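Local coordinates for methionine-binding protein (Coxiella burnetii, PDB 3TQW) that binds methionine and probably delivers it, as the periplasmic substrate-binding lipoprotein, to an ABC transporter, at residues L61-L64 with K65-E69; L17-V20 with A21-V24. All coordinates share one frame; numbering follows the deposited sequence. Where two conformers were deposited one is given.

Interaction 1 of 2, residues L61-L64 with K65-E69; sequences LPYL and KAQIE. With MET (methionine), chain C.
Tyr63 and Gln67, one turn apart on helix 61-71, send their side chains off the same side of the helix, lying next to each other and pointing the same way. Ring and amide planes stand 78° apart, and Gln67 OE1 approaches Tyr63 CE1 obliquely at 3.9 Å. The amide is held from beyond the helix: Asn45 ND2 donates to OE1, and NE2 donates to Asn42 O, so both polar atoms of this buried group are satisfied and its rotation is fixed. The Tyr63 ring in turn serves the ligand. With CG anti to the backbone N (chi1 -171°), the ring swings beside the thioether end of the bound methionine, whose CE sits 3.6 Å above one ring face, offset toward the rim, while SD lies 3.5 Å from Tyr63 CB.

A different flank of the helix carries aliphatic pairs. The extended chain of Lys65 runs back across Leu61; in the conformer given, Lys65 CE comes within 3.4 Å of Leu61 CG, a closeness that is doubtful because Leu61 has a second one. Further along, Leu64 and Ile68 meet through their methyls, CD1 to CD1 at 3.8 Å; Ile68 CG1 lies beside its own backbone N (chi1 -76°), which turns that branch back toward the preceding turn.

Backbone bonds from Lys65, Ala66, Gln67 and Ile68 N to the carbonyls four residues earlier hold the turns together, the first of them nearly straight. Ahead of them, Tyr63 N donates to His60 ND1, another pocket residue. These contacts belong to the opening turns of an alpha-helix whose first turn supplies an aromatic wall to the methionine site of an NlpA-family binding protein.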
ATOM      1  N   LEU A  61      -7.828  -2.419  -3.109  0.53 15.99           N
ATOM      2  CA  LEU A  61      -9.219  -2.191  -3.490  0.53 15.96           C
ATOM      3  C   LEU A  61      -9.929  -1.106  -2.659  0.53 16.22           C
ATOM      4  O   LEU A  61     -10.659  -0.287  -3.214  0.53 18.29           O
ATOM      5  CB  LEU A  61      -9.996  -3.511  -3.462  0.53 16.46           C
ATOM      6  CG  LEU A  61     -11.350  -3.558  -4.165  0.53 16.67           C
ATOM      7  CD1 LEU A  61     -11.271  -2.916  -5.541  0.53 16.85           C
ATOM      8  CD2 LEU A  61     -11.853  -4.997  -4.262  0.53 17.59           C
ATOM      9  N   PRO A  62      -9.721  -1.094  -1.330  1.00 15.15           N
ATOM     10  CA  PRO A  62     -10.342  -0.023  -0.538  1.00 14.90           C
ATOM     11  C   PRO A  62      -9.879   1.373  -0.965  1.00 15.51           C
ATOM     12  O   PRO A  62     -10.683   2.305  -0.980  1.00 17.22           O
ATOM     13  CB  PRO A  62      -9.874  -0.329   0.890  1.00 15.15           C
ATOM     14  CG  PRO A  62      -9.672  -1.828   0.882  1.00 16.01           C
ATOM     15  CD  PRO A  62      -9.071  -2.101  -0.473  1.00 14.55           C
ATOM     16  N   TYR A  63      -8.604   1.524  -1.302  1.00 15.61           N
ATOM     17  CA  TYR A  63      -8.131   2.802  -1.815  1.00 14.28           C
ATOM     18  C   TYR A  63      -8.824   3.153  -3.137  1.00 13.75           C
ATOM     19  O   TYR A  63      -9.254   4.286  -3.345  1.00 14.34           O
ATOM     20  CB  TYR A  63      -6.612   2.801  -1.994  1.00 14.44           C
ATOM     21  CG  TYR A  63      -6.067   4.175  -2.307  1.00 12.76           C
ATOM     22  CD1 TYR A  63      -6.060   4.658  -3.613  1.00 14.90           C
ATOM     23  CD2 TYR A  63      -5.582   4.998  -1.297  1.00  9.56           C
ATOM     24  CE1 TYR A  63      -5.568   5.930  -3.907  1.00 14.49           C
ATOM     25  CE2 TYR A  63      -5.083   6.268  -1.580  1.00 12.14           C
ATOM     26  CZ  TYR A  63      -5.087   6.727  -2.884  1.00 14.21           C
ATOM     27  OH  TYR A  63      -4.603   7.987  -3.171  1.00 14.10           O
ATOM     28  N   LEU A  64      -8.929   2.173  -4.029  1.00 11.49           N
ATOM     29  CA  LEU A  64      -9.574   2.384  -5.323  1.00 13.61           C
ATOM     30  C   LEU A  64     -11.032   2.799  -5.156  1.00 15.55           C
ATOM     31  O   LEU A  64     -11.491   3.766  -5.767  1.00 14.93           O
ATOM     32  CB  LEU A  64      -9.489   1.109  -6.168  1.00 14.56           C
ATOM     33  CG  LEU A  64     -10.203   1.151  -7.516  1.00 16.57           C
ATOM     34  CD1 LEU A  64      -9.742   2.362  -8.328  1.00 16.40           C
ATOM     35  CD2 LEU A  64      -9.966  -0.152  -8.293  1.00 18.92           C
ATOM     36  N   LYS A  65     -11.757   2.059  -4.325  1.00 15.13           N
ATOM     37  CA  LYS A  65     -13.151   2.366  -4.049  1.00 19.14           C
ATOM     38  C   LYS A  65     -13.295   3.763  -3.459  1.00 17.16           C
ATOM     39  O   LYS A  65     -14.210   4.504  -3.813  1.00 15.39           O
ATOM     40  CB  LYS A  65     -13.752   1.325  -3.100  1.00 23.76           C
ATOM     41  CG  LYS A  65     -13.842  -0.074  -3.704  1.00 28.86           C
ATOM     42  CD  LYS A  65     -14.345  -1.090  -2.686  1.00 33.65           C
ATOM     43  CE  LYS A  65     -14.498  -2.474  -3.315  1.00 38.56           C
ATOM     44  NZ  LYS A  65     -14.863  -3.514  -2.309  1.00 39.68           N
ATOM     45  N   ALA A  66     -12.390   4.124  -2.555  1.00 15.12           N
ATOM     46  CA  ALA A  66     -12.455   5.443  -1.933  1.00 14.76           C
ATOM     47  C   ALA A  66     -12.229   6.567  -2.951  1.00 14.25           C
ATOM     48  O   ALA A  66     -12.982   7.545  -2.981  1.00 14.69           O
ATOM     49  CB  ALA A  66     -11.467   5.543  -0.768  1.00 17.70           C
ATOM     50  N   GLN A  67     -11.212   6.431  -3.798  1.00 15.56           N
ATOM     51  CA  GLN A  67     -10.956   7.474  -4.792  1.00 14.47           C
ATOM     52  C   GLN A  67     -12.028   7.531  -5.889  1.00 16.50           C
ATOM     53  O   GLN A  67     -12.315   8.602  -6.420  1.00 17.54           O
ATOM     54  CB  GLN A  67      -9.547   7.397  -5.398  1.00 14.53           C
ATOM     55  CG  GLN A  67      -9.177   8.715  -6.104  1.00 15.54           C
ATOM     56  CD  GLN A  67      -7.733   8.811  -6.569  1.00 16.31           C
ATOM     57  OE1 GLN A  67      -7.106   7.812  -6.926  1.00 16.65           O
ATOM     58  NE2 GLN A  67      -7.206  10.041  -6.595  1.00 14.75           N
ATOM     59  N   ILE A  68     -12.629   6.391  -6.214  1.00 17.37           N
ATOM     60  CA  ILE A  68     -13.761   6.378  -7.143  1.00 16.66           C
ATOM     61  C   ILE A  68     -14.932   7.160  -6.559  1.00 17.82           C
ATOM     62  O   ILE A  68     -15.599   7.923  -7.256  1.00 19.70           O
ATOM     63  CB  ILE A  68     -14.217   4.938  -7.473  1.00 16.57           C
ATOM     64  CG1 ILE A  68     -13.249   4.287  -8.459  1.00 13.63           C
ATOM     65  CG2 ILE A  68     -15.634   4.937  -8.052  1.00 22.38           C
ATOM     66  CD1 ILE A  68     -13.532   2.814  -8.717  1.00 16.00           C
ATOM     67  N   GLU A  69     -15.183   6.974  -5.270  1.00 18.63           N
ATOM     68  CA  GLU A  69     -16.269   7.699  -4.621  1.00 20.48           C
ATOM     69  C   GLU A  69     -16.006   9.209  -4.634  1.00 20.78           C
ATOM     70  O   GLU A  69     -16.934  10.007  -4.764  1.00 20.96           O
ATOM     71  CB  GLU A  69     -16.478   7.187  -3.195  1.00 25.38           C
ATOM     72  CG  GLU A  69     -17.477   7.992  -2.384  1.00 36.63           C
ATOM     73  CD  GLU A  69     -18.888   7.923  -2.949  1.00 44.27           C
ATOM     74  OE1 GLU A  69     -19.233   6.895  -3.573  1.00 42.74           O
ATOM     75  OE2 GLU A  69     -19.652   8.897  -2.770  1.00 48.13           O
TER
HETATM   76  N   MET C 238       1.341  -0.376  -1.733  1.00 12.50           N
HETATM   77  CA  MET C 238       0.496   0.262  -0.715  1.00 13.36           C
HETATM   78  C   MET C 238       0.144  -0.761   0.362  1.00 15.66           C
HETATM   79  O   MET C 238      -0.088  -1.926   0.047  1.00 14.93           O
HETATM   80  CB  MET C 238      -0.779   0.817  -1.365  1.00 16.00           C
HETATM   81  CG  MET C 238      -1.735   1.560  -0.427  1.00 10.90           C
HETATM   82  SD  MET C 238      -3.203   2.171  -1.297  1.00  6.26           S
HETATM   83  CE  MET C 238      -2.435   3.387  -2.366  1.00 13.85           C
HETATM   84  OXT MET C 238       0.087  -0.461   1.558  1.00 15.45           O

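Interaction 2 of 2, residues L17-V20 with A21-V24; sequences LMEV and AKQV
The selenium of Met18, a selenomethionine here, lies over the methyl of Ala21 in the conformer given, one of two, with Met18 SE to Ala21 CB 4.0 Å, on the buried side of helix 13-29, the helix of a beta-alpha-beta unit with strands 5-10 and 33-38. Bends at chi2 and chi3 (63° and 71°) curl the chain onward, toward the following turn, and bring SE to that methyl. Around this pair Val7, Thr9 and Ile35 belong to the sheet, while Leu216 and Leu220 come from helix 211-220. Leu17, Val20 and Ala21 also meet helix 223-233, so the helix packs against the sheet and against two later helices.

Glu19 and Lys22 run alongside each other in the same direction, and Glu19 OE1 touches the aliphatic CD of Lys22 at 3.8 Å. Glu19 OE1 and Lys22 NZ stay 5.7 Å apart, the lysine turning at chi4 (74°) and giving NZ to the carbonyl O of Val33 on strand 33-38.

Four backbone bonds from residues 21-24 to the carbonyls of 17-20 complete the turns. At the far end, Val24 CG2 rests 3.5 Å from Val20 O, the carbonyl that accepts the bond from Val24 N.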
ATOM      1  N   LEU A  17       9.947  -3.870  -8.813  1.00 11.15           N
ATOM      2  CA  LEU A  17       9.185  -5.078  -9.070  1.00 11.72           C
ATOM      3  C   LEU A  17       8.617  -5.026 -10.486  1.00 12.16           C
ATOM      4  O   LEU A  17       8.690  -6.001 -11.240  1.00 13.42           O
ATOM      5  CB  LEU A  17       8.061  -5.239  -8.039  1.00 12.84           C
ATOM      6  CG  LEU A  17       7.264  -6.537  -8.174  1.00 15.41           C
ATOM      7  CD1 LEU A  17       8.138  -7.720  -7.769  1.00 16.17           C
ATOM      8  CD2 LEU A  17       5.999  -6.494  -7.333  1.00 20.63           C
HETATM    9  N   MSE A  18       8.055  -3.879 -10.856  0.62 10.32           N
HETATM   10  CA  MSE A  18       7.468  -3.733 -12.183  0.62 11.49           C
HETATM   11  C   MSE A  18       8.527  -3.822 -13.284  0.62 12.55           C
HETATM   12  O   MSE A  18       8.237  -4.262 -14.395  0.62 12.48           O
HETATM   13  CB  MSE A  18       6.680  -2.429 -12.300  0.62 12.17           C
HETATM   14  CG  MSE A  18       6.020  -2.231 -13.670  0.62 13.04           C
HETATM   15 SE   MSE A  18       4.657  -3.575 -14.113  0.62 22.10          SE
HETATM   16  CE  MSE A  18       3.272  -3.009 -12.863  0.62 15.32           C
ATOM     17  N   GLU A  19       9.755  -3.414 -12.979  1.00 11.93           N
ATOM     18  CA  GLU A  19      10.834  -3.516 -13.963  1.00 14.00           C
ATOM     19  C   GLU A  19      11.081  -4.980 -14.323  1.00 13.77           C
ATOM     20  O   GLU A  19      11.348  -5.309 -15.475  1.00 13.18           O
ATOM     21  CB  GLU A  19      12.132  -2.885 -13.456  1.00 15.03           C
ATOM     22  CG  GLU A  19      12.147  -1.365 -13.449  1.00 18.80           C
ATOM     23  CD  GLU A  19      12.389  -0.748 -14.820  1.00 21.68           C
ATOM     24  OE1 GLU A  19      12.592  -1.494 -15.807  1.00 17.48           O
ATOM     25  OE2 GLU A  19      12.377   0.497 -14.902  1.00 22.26           O
ATOM     26  N   VAL A  20      11.007  -5.859 -13.331  1.00 12.78           N
ATOM     27  CA  VAL A  20      11.192  -7.274 -13.590  1.00 13.03           C
ATOM     28  C   VAL A  20       9.993  -7.805 -14.374  1.00 15.17           C
ATOM     29  O   VAL A  20      10.141  -8.592 -15.309  1.00 14.67           O
ATOM     30  CB  VAL A  20      11.388  -8.073 -12.285  1.00 14.60           C
ATOM     31  CG1 VAL A  20      11.470  -9.571 -12.590  1.00 15.84           C
ATOM     32  CG2 VAL A  20      12.650  -7.606 -11.570  1.00 15.35           C
ATOM     33  N   ALA A  21       8.802  -7.356 -14.003  1.00 11.46           N
ATOM     34  CA  ALA A  21       7.599  -7.774 -14.717  1.00 13.19           C
ATOM     35  C   ALA A  21       7.673  -7.340 -16.179  1.00 14.78           C
ATOM     36  O   ALA A  21       7.234  -8.064 -17.077  1.00 16.67           O
ATOM     37  CB  ALA A  21       6.360  -7.206 -14.048  1.00 13.75           C
ATOM     38  N   LYS A  22       8.244  -6.163 -16.414  1.00 13.66           N
ATOM     39  CA  LYS A  22       8.394  -5.630 -17.768  1.00 10.76           C
ATOM     40  C   LYS A  22       9.312  -6.502 -18.620  1.00 11.11           C
ATOM     41  O   LYS A  22       9.069  -6.700 -19.817  1.00 12.14           O
ATOM     42  CB  LYS A  22       8.910  -4.184 -17.706  1.00 11.65           C
ATOM     43  CG  LYS A  22       9.605  -3.673 -18.970  1.00 13.68           C
ATOM     44  CD  LYS A  22      10.198  -2.281 -18.701  1.00 16.63           C
ATOM     45  CE  LYS A  22      11.128  -1.825 -19.815  1.00 19.08           C
ATOM     46  NZ  LYS A  22      10.381  -1.434 -21.038  1.00 20.82           N
ATOM     47  N   GLN A  23      10.369  -7.022 -18.006  1.00 14.12           N
ATOM     48  CA  GLN A  23      11.284  -7.911 -18.698  1.00 15.85           C
ATOM     49  C   GLN A  23      10.588  -9.213 -19.057  1.00 14.71           C
ATOM     50  O   GLN A  23      10.738  -9.723 -20.168  1.00 13.22           O
ATOM     51  CB  GLN A  23      12.502  -8.213 -17.828  1.00 18.97           C
ATOM     52  CG  GLN A  23      13.390  -7.020 -17.549  1.00 25.45           C
ATOM     53  CD  GLN A  23      14.292  -7.259 -16.349  1.00 33.06           C
ATOM     54  OE1 GLN A  23      14.494  -6.367 -15.517  1.00 34.56           O
ATOM     55  NE2 GLN A  23      14.823  -8.474 -16.243  1.00 30.10           N
ATOM     56  N   VAL A  24       9.850  -9.764 -18.100  1.00 12.61           N
ATOM     57  CA  VAL A  24       9.079 -10.979 -18.337  1.00 12.67           C
ATOM     58  C   VAL A  24       8.071 -10.743 -19.460  1.00 16.84           C
ATOM     59  O   VAL A  24       7.909 -11.579 -20.345  1.00 16.01           O
ATOM     60  CB  VAL A  24       8.341 -11.427 -17.059  1.00 13.32           C
ATOM     61  CG1 VAL A  24       7.296 -12.510 -17.377  1.00 15.47           C
ATOM     62  CG2 VAL A  24       9.345 -11.927 -16.025  1.00 14.59           C
TER

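In the fold
From the N terminus, strand 5-10 leads into helix 13-29, where interaction 2 joins successive turns; the chain returns through strand 33-38. It then passes through helix 44-49 and strand 55-60 before helix 61-71 begins, and interaction 1 follows at its start. Each contact lies within a single helix and closes no loop; the two come in series, neither nested nor crossed. The centres of interactions 1 and 2 are 26 Å apart. Their nearest atoms are about 14 Å apart, so they do not touch. The six-stranded sheet links them, since strands 5-10, 33-38 and 55-60 are neighbours in it: interaction 2 packs against this sheet and against helices 211-220 and 223-233, whereas interaction 1 faces the methionine and helix 111-123.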